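Local coordinates for transcriptional regulator (Pseudomonas aeruginosa, PDB 3E7Q), which probably binds cis-regulatory DNA as a transcription factor of the TetR family, most likely acting as a repressor, at residues A22-C26 with K39-A44; V62-L67 with I126-H130; M74-R78 with E136-L140; L141-R146 with A159-A163; W154-D158 with H205-R209. One frame throughout, in Å; residues are numbered along the deposited sequence.

Interaction 1 (A22-C26 with K39-A44)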
# COMPACT_ATOMS: atom_id res chain seq x y z
N ALA B 22 -2.02 -16.88 -16.07
CA ALA B 22 -1.33 -17.93 -15.28
C ALA B 22 -0.29 -17.35 -14.28
O ALA B 22 -0.16 -17.82 -13.12
CB ALA B 22 -0.68 -18.97 -16.20
N THR B 23 0.44 -16.33 -14.74
CA THR B 23 1.41 -15.59 -13.92
C THR B 23 0.69 -14.94 -12.73
O THR B 23 1.17 -15.07 -11.58
CB THR B 23 2.17 -14.54 -14.78
OG1 THR B 23 2.75 -15.22 -15.89
CG2 THR B 23 3.25 -13.81 -14.02
N LEU B 24 -0.45 -14.26 -13.00
CA LEU B 24 -1.18 -13.63 -11.89
C LEU B 24 -1.70 -14.64 -10.83
O LEU B 24 -1.74 -14.32 -9.64
CB LEU B 24 -2.32 -12.75 -12.40
CG LEU B 24 -1.92 -11.56 -13.29
CD1 LEU B 24 -3.16 -11.10 -14.03
CD2 LEU B 24 -1.22 -10.45 -12.45
N ALA B 25 -2.08 -15.83 -11.28
CA ALA B 25 -2.63 -16.91 -10.43
C ALA B 25 -1.55 -17.53 -9.64
O ALA B 25 -1.70 -17.79 -8.45
CB ALA B 25 -3.39 -18.03 -11.29
N CYS B 26 -0.43 -17.77 -10.30
CA CYS B 26 0.76 -18.20 -9.58
C CYS B 26 1.27 -17.21 -8.51
O CYS B 26 1.70 -17.66 -7.43
CB CYS B 26 1.86 -18.51 -10.56
SG CYS B 26 3.34 -18.99 -9.73
N LYS B 39 5.86 -23.34 -11.96
CA LYS B 39 4.61 -23.06 -11.27
C LYS B 39 3.61 -22.16 -12.05
O LYS B 39 2.38 -22.20 -11.79
CB LYS B 39 4.87 -22.48 -9.88
CG LYS B 39 5.50 -23.48 -8.91
CD LYS B 39 5.91 -22.74 -7.62
CE LYS B 39 6.18 -23.70 -6.45
NZ LYS B 39 6.69 -22.97 -5.21
N ILE B 40 4.13 -21.38 -13.01
CA ILE B 40 3.32 -20.55 -13.91
C ILE B 40 2.62 -21.46 -14.91
O ILE B 40 1.41 -21.37 -15.11
CB ILE B 40 4.17 -19.42 -14.64
CG1 ILE B 40 4.51 -18.29 -13.66
CG2 ILE B 40 3.43 -18.83 -15.83
CD1 ILE B 40 5.66 -17.39 -14.10
N CYS B 41 3.40 -22.34 -15.52
CA CYS B 41 2.87 -23.40 -16.42
C CYS B 41 1.82 -24.29 -15.73
O CYS B 41 0.85 -24.71 -16.37
CB CYS B 41 4.03 -24.23 -17.00
SG CYS B 41 5.07 -23.19 -18.10
N ALA B 42 2.00 -24.52 -14.42
CA ALA B 42 1.04 -25.29 -13.61
C ALA B 42 -0.33 -24.61 -13.57
O ALA B 42 -1.34 -25.31 -13.57
CB ALA B 42 1.56 -25.53 -12.19
N GLU B 43 -0.35 -23.28 -13.57
CA GLU B 43 -1.59 -22.52 -13.64
C GLU B 43 -2.13 -22.53 -15.06
O GLU B 43 -3.30 -22.80 -15.23
CB GLU B 43 -1.41 -21.10 -13.12
CG GLU B 43 -0.90 -21.02 -11.65
CD GLU B 43 -1.86 -21.66 -10.60
OE1 GLU B 43 -3.10 -21.66 -10.82
OE2 GLU B 43 -1.36 -22.14 -9.54
N ALA B 44 -1.27 -22.29 -16.07
CA ALA B 44 -1.65 -22.34 -17.52
C ALA B 44 -2.14 -23.73 -17.96
O ALA B 44 -2.84 -23.85 -18.96
CB ALA B 44 -0.48 -21.92 -18.41

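Interaction 2 (V62-L67 with I126-H130)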
# COMPACT_ATOMS: atom_id res chain seq x y z
N VAL B 62 6.67 -11.80 -15.11
CA VAL B 62 6.03 -10.97 -14.06
C VAL B 62 5.93 -9.50 -14.53
O VAL B 62 4.85 -8.91 -14.43
CB VAL B 62 6.74 -11.12 -12.70
CG1 VAL B 62 6.28 -10.08 -11.73
CG2 VAL B 62 6.54 -12.56 -12.10
N ALA B 63 7.03 -8.96 -15.09
CA ALA B 63 7.01 -7.65 -15.76
C ALA B 63 5.92 -7.57 -16.84
O ALA B 63 5.19 -6.58 -16.90
CB ALA B 63 8.38 -7.30 -16.36
N GLU B 64 5.78 -8.60 -17.65
CA GLU B 64 4.67 -8.58 -18.63
C GLU B 64 3.27 -8.53 -17.99
O GLU B 64 2.39 -7.78 -18.45
CB GLU B 64 4.70 -9.78 -19.56
CG GLU B 64 5.39 -9.61 -20.92
CD GLU B 64 4.86 -8.44 -21.79
OE1 GLU B 64 3.94 -8.64 -22.64
OE2 GLU B 64 5.44 -7.34 -21.64
N ALA B 65 3.05 -9.35 -16.96
CA ALA B 65 1.80 -9.27 -16.18
C ALA B 65 1.58 -7.88 -15.52
O ALA B 65 0.44 -7.38 -15.50
CB ALA B 65 1.74 -10.35 -15.14
N TYR B 66 2.65 -7.32 -14.95
CA TYR B 66 2.64 -6.02 -14.31
C TYR B 66 2.23 -4.96 -15.33
O TYR B 66 1.36 -4.18 -15.08
CB TYR B 66 4.03 -5.69 -13.69
CG TYR B 66 4.12 -4.52 -12.66
CD1 TYR B 66 3.01 -3.81 -12.22
CD2 TYR B 66 5.32 -4.20 -12.10
CE1 TYR B 66 3.11 -2.80 -11.30
CE2 TYR B 66 5.44 -3.21 -11.16
CZ TYR B 66 4.34 -2.51 -10.75
OH TYR B 66 4.48 -1.49 -9.83
N LEU B 67 2.84 -5.00 -16.51
CA LEU B 67 2.52 -4.09 -17.60
C LEU B 67 1.09 -4.16 -18.11
O LEU B 67 0.49 -3.12 -18.44
CB LEU B 67 3.47 -4.30 -18.77
CG LEU B 67 4.68 -3.37 -18.80
CD1 LEU B 67 5.77 -3.85 -19.76
CD2 LEU B 67 4.23 -1.88 -19.14
N ILE B 126 11.28 -4.81 -13.03
CA ILE B 126 9.99 -4.58 -12.37
C ILE B 126 9.90 -3.18 -11.76
O ILE B 126 8.85 -2.50 -11.85
CB ILE B 126 9.70 -5.70 -11.32
CG1 ILE B 126 9.66 -7.04 -12.10
CG2 ILE B 126 8.46 -5.36 -10.54
CD1 ILE B 126 9.43 -8.33 -11.25
N GLY B 127 11.04 -2.75 -11.19
CA GLY B 127 11.26 -1.39 -10.75
C GLY B 127 10.96 -0.38 -11.81
O GLY B 127 10.32 0.63 -11.53
N ARG B 128 11.40 -0.65 -13.03
CA ARG B 128 11.21 0.27 -14.10
C ARG B 128 9.75 0.27 -14.60
O ARG B 128 9.27 1.30 -15.07
CB ARG B 128 12.18 0.00 -15.24
CG ARG B 128 13.67 0.07 -14.90
CD ARG B 128 14.55 0.03 -16.21
NE ARG B 128 14.37 -1.18 -17.04
CZ ARG B 128 15.10 -2.32 -17.01
NH1 ARG B 128 16.12 -2.50 -16.15
NH2 ARG B 128 14.80 -3.33 -17.84
N VAL B 129 9.06 -0.88 -14.51
CA VAL B 129 7.64 -0.90 -14.80
C VAL B 129 6.92 -0.02 -13.78
O VAL B 129 6.14 0.83 -14.16
CB VAL B 129 7.01 -2.32 -14.83
CG1 VAL B 129 5.45 -2.20 -14.99
CG2 VAL B 129 7.62 -3.12 -15.92
N HIS B 130 7.24 -0.15 -12.50
CA HIS B 130 6.67 0.70 -11.50
C HIS B 130 6.86 2.21 -11.75
O HIS B 130 5.93 2.98 -11.70
CB HIS B 130 7.17 0.41 -10.08
CG HIS B 130 6.67 1.41 -9.08
ND1 HIS B 130 5.37 1.39 -8.60
CD2 HIS B 130 7.23 2.55 -8.59
CE1 HIS B 130 5.19 2.43 -7.80
NE2 HIS B 130 6.30 3.15 -7.77

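Interaction 3 (M74-R78 with E136-L140)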
# COMPACT_ATOMS: atom_id res chain seq x y z
N MET B 74 -4.90 2.15 -16.34
CA MET B 74 -4.76 3.40 -17.08
C MET B 74 -5.72 3.62 -18.21
O MET B 74 -6.11 4.76 -18.46
CB MET B 74 -3.36 3.53 -17.65
CG MET B 74 -2.35 3.84 -16.57
SD MET B 74 -2.60 5.41 -15.67
CE MET B 74 -2.59 6.53 -17.08
N ARG B 75 -6.05 2.57 -18.95
CA ARG B 75 -7.06 2.67 -19.99
C ARG B 75 -8.38 3.07 -19.42
O ARG B 75 -9.09 3.91 -19.97
CB ARG B 75 -7.27 1.37 -20.75
CG ARG B 75 -6.38 1.23 -21.95
CD ARG B 75 -6.91 0.10 -22.89
NE ARG B 75 -6.93 -1.23 -22.27
CZ ARG B 75 -5.84 -1.97 -21.97
NH1 ARG B 75 -4.60 -1.51 -22.17
NH2 ARG B 75 -5.99 -3.17 -21.41
N LEU B 76 -8.73 2.46 -18.30
CA LEU B 76 -10.02 2.70 -17.72
C LEU B 76 -10.03 4.11 -17.13
O LEU B 76 -11.02 4.80 -17.25
CB LEU B 76 -10.36 1.65 -16.67
CG LEU B 76 -10.65 0.25 -17.17
CD1 LEU B 76 -10.98 -0.60 -15.95
CD2 LEU B 76 -11.79 0.21 -18.25
N LEU B 77 -8.93 4.51 -16.47
CA LEU B 77 -8.86 5.83 -15.84
C LEU B 77 -8.81 6.98 -16.88
O LEU B 77 -9.44 8.01 -16.67
CB LEU B 77 -7.69 5.91 -14.87
CG LEU B 77 -7.91 5.03 -13.61
CD1 LEU B 77 -6.69 5.03 -12.69
CD2 LEU B 77 -9.20 5.40 -12.86
N ARG B 78 -8.10 6.79 -18.00
CA ARG B 78 -8.11 7.74 -19.10
C ARG B 78 -9.47 7.85 -19.69
O ARG B 78 -9.88 8.95 -20.04
CB ARG B 78 -7.15 7.38 -20.23
CG ARG B 78 -5.71 7.75 -19.91
CD ARG B 78 -4.67 7.34 -21.01
NE ARG B 78 -3.34 7.74 -20.55
CZ ARG B 78 -2.30 6.92 -20.33
NH1 ARG B 78 -2.38 5.61 -20.61
NH2 ARG B 78 -1.17 7.44 -19.83
N GLU B 136 2.97 7.79 -15.32
CA GLU B 136 1.87 8.01 -16.23
C GLU B 136 0.58 8.30 -15.46
O GLU B 136 -0.21 9.11 -15.88
CB GLU B 136 1.68 6.81 -17.15
CG GLU B 136 2.84 6.61 -18.08
CD GLU B 136 3.19 7.83 -18.97
OE1 GLU B 136 2.26 8.54 -19.45
OE2 GLU B 136 4.42 8.07 -19.18
N TYR B 137 0.39 7.60 -14.35
CA TYR B 137 -0.75 7.78 -13.49
C TYR B 137 -0.78 9.23 -12.94
O TYR B 137 -1.80 9.99 -13.05
CB TYR B 137 -0.69 6.71 -12.39
CG TYR B 137 -1.84 6.73 -11.40
CD1 TYR B 137 -3.02 6.04 -11.66
CD2 TYR B 137 -1.75 7.43 -10.22
CE1 TYR B 137 -4.05 6.04 -10.77
CE2 TYR B 137 -2.80 7.50 -9.33
CZ TYR B 137 -3.95 6.80 -9.60
OH TYR B 137 -4.95 6.81 -8.68
N ARG B 138 0.34 9.64 -12.38
CA ARG B 138 0.51 11.04 -11.91
C ARG B 138 0.40 12.10 -13.03
O ARG B 138 -0.12 13.17 -12.77
CB ARG B 138 1.84 11.22 -11.14
CG ARG B 138 1.82 10.62 -9.74
CD ARG B 138 3.09 10.86 -8.99
NE ARG B 138 4.21 10.16 -9.65
CZ ARG B 138 5.35 10.71 -10.04
NH1 ARG B 138 5.62 11.98 -9.83
NH2 ARG B 138 6.25 9.98 -10.64
N ALA B 139 0.97 11.85 -14.21
CA ALA B 139 0.90 12.79 -15.34
C ALA B 139 -0.58 13.05 -15.66
O ALA B 139 -0.95 14.19 -15.91
CB ALA B 139 1.62 12.24 -16.60
N LEU B 140 -1.41 12.00 -15.63
CA LEU B 140 -2.86 12.17 -15.87
C LEU B 140 -3.50 13.12 -14.87
O LEU B 140 -4.35 13.97 -15.23
CB LEU B 140 -3.57 10.85 -15.72
CG LEU B 140 -4.75 10.45 -16.57
CD1 LEU B 140 -4.40 10.55 -18.09
CD2 LEU B 140 -5.08 9.04 -16.19

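Interaction 4 (L141-R146 with A159-A163)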
# COMPACT_ATOMS: atom_id res chain seq x y z
N LEU B 141 -3.14 12.93 -13.60
CA LEU B 141 -3.67 13.75 -12.53
C LEU B 141 -3.05 15.15 -12.54
O LEU B 141 -3.74 16.10 -12.21
CB LEU B 141 -3.52 13.08 -11.15
CG LEU B 141 -4.44 11.90 -10.85
CD1 LEU B 141 -3.93 11.14 -9.65
CD2 LEU B 141 -5.90 12.41 -10.64
N VAL B 142 -1.79 15.30 -12.97
CA VAL B 142 -1.25 16.66 -13.06
C VAL B 142 -1.93 17.50 -14.11
O VAL B 142 -2.09 18.68 -13.88
CB VAL B 142 0.34 16.87 -13.13
CG1 VAL B 142 1.17 15.70 -12.68
CG2 VAL B 142 0.80 17.56 -14.48
N GLY B 143 -2.32 16.89 -15.25
CA GLY B 143 -3.01 17.61 -16.33
C GLY B 143 -4.34 18.18 -15.87
O GLY B 143 -4.71 19.32 -16.22
N VAL B 144 -5.10 17.40 -15.10
CA VAL B 144 -6.39 17.90 -14.63
C VAL B 144 -6.25 18.87 -13.42
O VAL B 144 -7.02 19.79 -13.29
CB VAL B 144 -7.51 16.78 -14.53
CG1 VAL B 144 -7.05 15.53 -13.97
CG2 VAL B 144 -8.71 17.29 -13.72
N LEU B 145 -5.24 18.68 -12.57
CA LEU B 145 -4.97 19.59 -11.47
C LEU B 145 -4.50 20.95 -11.98
O LEU B 145 -4.81 21.96 -11.37
CB LEU B 145 -4.00 19.00 -10.50
CG LEU B 145 -4.58 17.82 -9.72
CD1 LEU B 145 -3.47 17.14 -8.97
CD2 LEU B 145 -5.68 18.34 -8.80
N ARG B 146 -3.82 20.94 -13.13
CA ARG B 146 -3.47 22.16 -13.83
C ARG B 146 -4.63 22.87 -14.44
O ARG B 146 -4.67 24.08 -14.39
CB ARG B 146 -2.51 21.90 -14.95
CG ARG B 146 -1.17 21.61 -14.38
CD ARG B 146 -0.11 21.68 -15.40
NE ARG B 146 1.12 21.58 -14.68
CZ ARG B 146 2.19 20.96 -15.14
NH1 ARG B 146 2.16 20.40 -16.34
NH2 ARG B 146 3.27 20.89 -14.36
N ALA B 159 1.40 21.54 -9.20
CA ALA B 159 0.52 20.49 -9.63
C ALA B 159 1.19 19.14 -9.56
O ALA B 159 0.51 18.16 -9.32
CB ALA B 159 -0.09 20.80 -11.08
N GLU B 160 2.52 19.07 -9.68
CA GLU B 160 3.28 17.81 -9.53
C GLU B 160 3.22 17.24 -8.09
O GLU B 160 2.92 16.05 -7.87
CB GLU B 160 4.74 18.01 -9.95
CG GLU B 160 4.96 18.38 -11.43
CD GLU B 160 6.43 18.75 -11.74
OE1 GLU B 160 7.36 18.14 -11.13
OE2 GLU B 160 6.69 19.66 -12.60
N LEU B 161 3.44 18.12 -7.11
CA LEU B 161 3.35 17.75 -5.74
C LEU B 161 1.95 17.44 -5.31
O LEU B 161 1.75 16.44 -4.61
CB LEU B 161 4.01 18.79 -4.84
CG LEU B 161 4.39 18.33 -3.43
CD1 LEU B 161 5.53 17.26 -3.43
CD2 LEU B 161 4.69 19.55 -2.63
N ALA B 162 0.99 18.26 -5.79
CA ALA B 162 -0.44 18.00 -5.62
C ALA B 162 -0.84 16.63 -6.16
O ALA B 162 -1.61 15.90 -5.54
CB ALA B 162 -1.27 19.15 -6.26
N ALA B 163 -0.31 16.26 -7.31
CA ALA B 163 -0.63 14.97 -7.91
C ALA B 163 -0.04 13.78 -7.08
O ALA B 163 -0.65 12.76 -6.94
CB ALA B 163 -0.21 14.93 -9.39
O HOH W 1 3.57 22.00 -11.70

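Interaction 5 (W154-D158 with H205-R209)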
# COMPACT_ATOMS: atom_id res chain seq x y z
N TRP B 154 -4.86 29.83 -9.85
CA TRP B 154 -3.85 29.77 -8.80
C TRP B 154 -2.50 30.15 -9.37
O TRP B 154 -2.06 29.62 -10.37
CB TRP B 154 -3.86 28.37 -8.20
CG TRP B 154 -5.29 27.95 -7.75
CD1 TRP B 154 -6.31 28.77 -7.43
CD2 TRP B 154 -5.76 26.62 -7.51
NE1 TRP B 154 -7.41 28.05 -7.03
CE2 TRP B 154 -7.10 26.73 -7.10
CE3 TRP B 154 -5.18 25.35 -7.63
CZ2 TRP B 154 -7.88 25.61 -6.82
CZ3 TRP B 154 -5.96 24.23 -7.33
CH2 TRP B 154 -7.28 24.37 -6.93
N ALA B 155 -1.85 31.11 -8.73
CA ALA B 155 -0.62 31.74 -9.22
C ALA B 155 0.57 30.77 -9.40
O ALA B 155 1.12 30.64 -10.53
CB ALA B 155 -0.22 32.96 -8.28
N ASP B 156 1.03 30.12 -8.34
CA ASP B 156 2.06 29.08 -8.60
C ASP B 156 1.78 27.83 -7.84
O ASP B 156 2.21 27.65 -6.71
CB ASP B 156 3.48 29.48 -8.30
CG ASP B 156 3.60 30.24 -7.04
OD1 ASP B 156 3.08 31.39 -7.01
OD2 ASP B 156 4.25 29.71 -6.10
N PHE B 157 1.05 26.99 -8.52
CA PHE B 157 0.57 25.80 -7.99
C PHE B 157 1.58 24.78 -8.46
O PHE B 157 1.92 24.73 -9.64
CB PHE B 157 -0.81 25.53 -8.58
CG PHE B 157 -1.45 24.32 -8.02
CD1 PHE B 157 -1.57 24.17 -6.64
CD2 PHE B 157 -1.85 23.31 -8.84
CE1 PHE B 157 -2.15 23.05 -6.11
CE2 PHE B 157 -2.47 22.22 -8.30
CZ PHE B 157 -2.61 22.11 -6.94
N ASP B 158 2.04 23.95 -7.53
CA ASP B 158 2.90 22.81 -7.86
C ASP B 158 1.93 21.67 -7.97
O ASP B 158 1.63 20.97 -6.99
CB ASP B 158 3.96 22.64 -6.78
CG ASP B 158 4.94 21.48 -7.05
OD1 ASP B 158 4.79 20.67 -7.97
OD2 ASP B 158 5.86 21.38 -6.24
N HIS B 205 -4.32 24.90 -1.75
CA HIS B 205 -3.48 25.01 -2.93
C HIS B 205 -2.28 25.95 -2.66
O HIS B 205 -1.23 25.79 -3.28
CB HIS B 205 -4.31 25.51 -4.14
CG HIS B 205 -4.72 26.95 -4.05
ND1 HIS B 205 -3.88 28.00 -4.34
CD2 HIS B 205 -5.90 27.52 -3.70
CE1 HIS B 205 -4.50 29.14 -4.16
NE2 HIS B 205 -5.73 28.88 -3.77
N ARG B 206 -2.44 26.90 -1.73
CA ARG B 206 -1.35 27.76 -1.26
C ARG B 206 -0.16 27.05 -0.57
O ARG B 206 1.00 27.50 -0.69
CB ARG B 206 -1.90 28.86 -0.36
CG ARG B 206 -2.71 29.86 -1.19
CD ARG B 206 -3.22 31.04 -0.39
NE ARG B 206 -3.80 30.62 0.89
CZ ARG B 206 -5.10 30.57 1.17
NH1 ARG B 206 -6.02 30.94 0.26
NH2 ARG B 206 -5.51 30.17 2.39
N ARG B 207 -0.42 25.93 0.09
CA ARG B 207 0.65 25.14 0.63
C ARG B 207 1.45 24.45 -0.51
O ARG B 207 2.62 24.13 -0.34
CB ARG B 207 0.07 24.16 1.67
CG ARG B 207 1.11 23.18 2.29
CD ARG B 207 2.01 23.84 3.33
NE ARG B 207 1.20 24.18 4.47
CZ ARG B 207 1.63 24.33 5.72
NH1 ARG B 207 2.90 24.15 6.02
NH2 ARG B 207 0.73 24.58 6.67
N PHE B 208 0.87 24.26 -1.68
CA PHE B 208 1.63 23.68 -2.80
C PHE B 208 2.47 24.73 -3.58
O PHE B 208 2.21 25.06 -4.75
CB PHE B 208 0.71 22.85 -3.72
CG PHE B 208 0.16 21.61 -3.05
CD1 PHE B 208 0.93 20.43 -2.98
CD2 PHE B 208 -1.06 21.63 -2.42
CE1 PHE B 208 0.48 19.28 -2.31
CE2 PHE B 208 -1.55 20.44 -1.80
CZ PHE B 208 -0.75 19.28 -1.74
N ARG B 209 3.48 25.24 -2.87
CA ARG B 209 4.59 26.08 -3.40
C ARG B 209 5.98 25.94 -2.68
O ARG B 209 6.99 26.49 -3.23
CB ARG B 209 4.27 27.60 -3.34
CG ARG B 209 2.81 28.10 -3.37
CD ARG B 209 2.81 29.27 -2.37
NE ARG B 209 1.60 30.08 -2.19
CZ ARG B 209 1.42 30.91 -1.14
NH1 ARG B 209 2.34 31.00 -0.17
NH2 ARG B 209 0.31 31.67 -1.05

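Interaction 1 (A22-C26 with K39-A44)
Ile40 O accepts the amide of Ala44, with N 3.0 Å away, and a weak second bond from Glu43 N, while the methyl of Ala22 presses on it from the other helix, CB to O 3.4 Å. The contact packs helix 12-34 against helix 37-44, the first helix of the predicted helix-turn-helix, within the DNA-binding domain of the TetR fold. The segments cross at 114° with their axes 7.9 Å apart, a spacing that suits small residues: Ala22 CB also meets Ala44 CB at 3.7 Å. Ile40 sends CG2 to the hydroxyl of Thr23 and CG1 to Cys26 CB, filling the apolar side with a branched side chain. That hydroxyl is tied to Leu19 O of its own helix, so a polar residue is tolerated in a buried place. Glu43 packs beside this apolar patch, against Ala22, Ala25 and Cys26. Its CG lies 3.6 Å from Cys26 N, and the bend at chi2 (-62°) then turns the carboxylate so that OE1 meets the methyl of Ala25, while OE2 forms a salt bridge with Arg29. The thiol of Cys26 stands anti to the backbone N and rests near Lys39 O and against the base of the Lys39 side chain, SG to CB 3.8 Å.

Interaction 2 (V62-L67 with I126-H130)
Val129 lays its CG1 methyl over one face of the Tyr66 ring, 3.8 Å from the centroid and 22° off the normal, a CH-pi contact. The methyl sits toward the rim, closest to CG and CD2. Ile126 adds its CG2 branch, 3.7 Å from Tyr66 CD2, and the ring also stacks with Phe116 of helix 110-120. The second flat group, the imidazole of His130, meets Tyr66 at its edge: the phenol oxygen lies almost in the imidazole plane and accepts from ND1. With 3.3 Å from ND1 to OH and an N-H...O angle of 141°, this bond is long and bent. A tyrosine suits the place because its ring fills the apolar gap between the helices while its hydroxyl reaches a polar partner beyond. Its CG is anti to the backbone N (chi1 -164°), which sends the ring across to helix 124-152. Farther back along the helices, Val62 CG1 and Ile126 CD1 meet at 3.6 Å, and Ala63 is small enough for the CA atoms of Ala63 and Ile126 to approach to 5.5 Å. The segments of helices 58-82 and 124-152 run nearly parallel here. Helix 110-120 packs on Tyr66 and Ile126, helix 12-34 on Val62, and Glu176 of the second subunit is hydrogen-bonded to His130 NE2, bringing the dimer partner to the contact's edge.

Interaction 3 (M74-R78 with E136-L140)
Met74 and Leu140 reach toward each other tip to tip, CE to CD2 at 3.6 Å, between helices 58-82 and 124-152 of the all-helical TetR-type fold. These segments run almost exactly parallel with their axes 11.1 Å apart, a gap wide enough that long side chains must bridge it. Methionine does so by folding: bends at chi2 (-62°) and chi3 bring its methyl over the centre of the Arg78 guanidinium on its own helix and its sulfur to the edge of the Tyr137 ring. That Met-aromatic contact is distant, SD lying 5.4 Å from the ring centroid. Tyr137 stands with CG anti to the backbone N and also turns its edge to Leu77, whose CD1 is 3.4 Å from CE1. Leu77 in turn packs on Phe95, Ala98 and Ser99 of helix 88-99, which suits a branched apolar side chain. Toward the more open side, Arg78 stretches across from CG to NE, letting its aliphatic part lie against Leu140, CG to CD1 3.6 Å, before its charge reaches Glu136. The guanidinium meets the carboxylate edge-on, but the two planes are turned 50° apart, and the salt bridge is a long one, NH2 to OE1 3.6 Å.

Interaction 4 (L141-R146 with A159-A163)
Val142 and Ala163 meet in the tight part of this contact, with CG1 3.6 Å from CB. Leu145 works beside them: its CD1 lies against the backbone between Ala162 and Ala163, 3.7 Å from Ala163 N and 4.0 Å from Ala162 CB, while Leu141 touches Ala163 through CB. Three alanines, Ala159, Ala162 and Ala163, give helix 159-179 a shallow face, so that larger valine and leucine side chains can settle on it with the axes 8.6 Å apart. These are successive helices of the C-terminal, BetI-type regulatory domain; linked by the loop after residue 152, they form a splayed helical hairpin whose segments make an angle of 121°. Val142 belongs to both parts, one methyl on Ala163 and the other toward Arg146. Its chi1 is an unusual -18°, and that second methyl, CG2, lies over the centre of the Arg146 guanidinium. From there the contact opens toward solvent. Arg146 runs out extended, resting CG on the methyl of Ala159 at 3.6 Å, a use of its aliphatic part that leaves the charge at the surface. A water at the edge of the guanidinium accepts from NH2 at 2.9 Å and, weakly, from Ala159 N, the first amide of the helix. Glu160 also comes near the guanidinium plane, yet its OE2 stays 4.0 Å from Arg146 NH2, beyond a salt bridge, and the guanidinium and carboxylate planes are 73° apart.

Interaction 5 (W154-D158 with H205-R209)
An N-cap and an inverse gamma turn meet here: Asp158 caps helix 159-179 through OD1 to Leu161 N, and its own amide donates to the carbonyl of Phe208, the centre of the turn. That bond measures 3.0 Å from N to O with an N-H...O angle of 149°, the donor tilted out of the carbonyl plane. Farther along, Trp154 and His205 form a face-to-face stack. The five-membered ring of the indole and the imidazole are nearly parallel, 2° apart, with centroids separated by 3.7 Å. His205 has CG between the backbone N and the carbonyl carbon (chi1 71°), which swings the imidazole over the five-membered ring, while CB itself lies over the six-membered ring in a CH-pi contact. Flat rings suit this place because they can lie face against face. The loop between helices 124-152 and 159-179 is thus joined to the C-terminal residues that follow helix 186-204, at the far tip of the regulatory domain. Phe157 fits into this corner with one face against Trp154 CE3, its CE1 3.7 Å from Phe208 CB and its edge toward His205 O. The neighbouring Arg207 forms a salt bridge with Asp198 of the second subunit. At the exposed margin, Asp156 OD2 lies against the aliphatic part of Arg209, 3.5 Å from CB.

How the interactions relate
The five contacts follow the long axis of the molecule, from the DNA-binding end to the opposite tip: the centres of interactions 1 and 5 are about 47 Å apart. Interaction 1 touches interaction 2 where Thr23 and Leu24 pack on Ala65, tying the DNA-binding domain to helix 58-82. Interactions 2 and 3, about 16 Å apart between centres, are successive steps along the parallel pair 58-82 and 124-152. Helix 124-152 continues into interaction 4, and interaction 5 adjoins it through Phe157 and Phe208 on Ala162; the segments of 4 and 5 alternate along the chain. This continuous helical framework could relay changes between regulatory and DNA-binding domains, as in other TetR-family proteins.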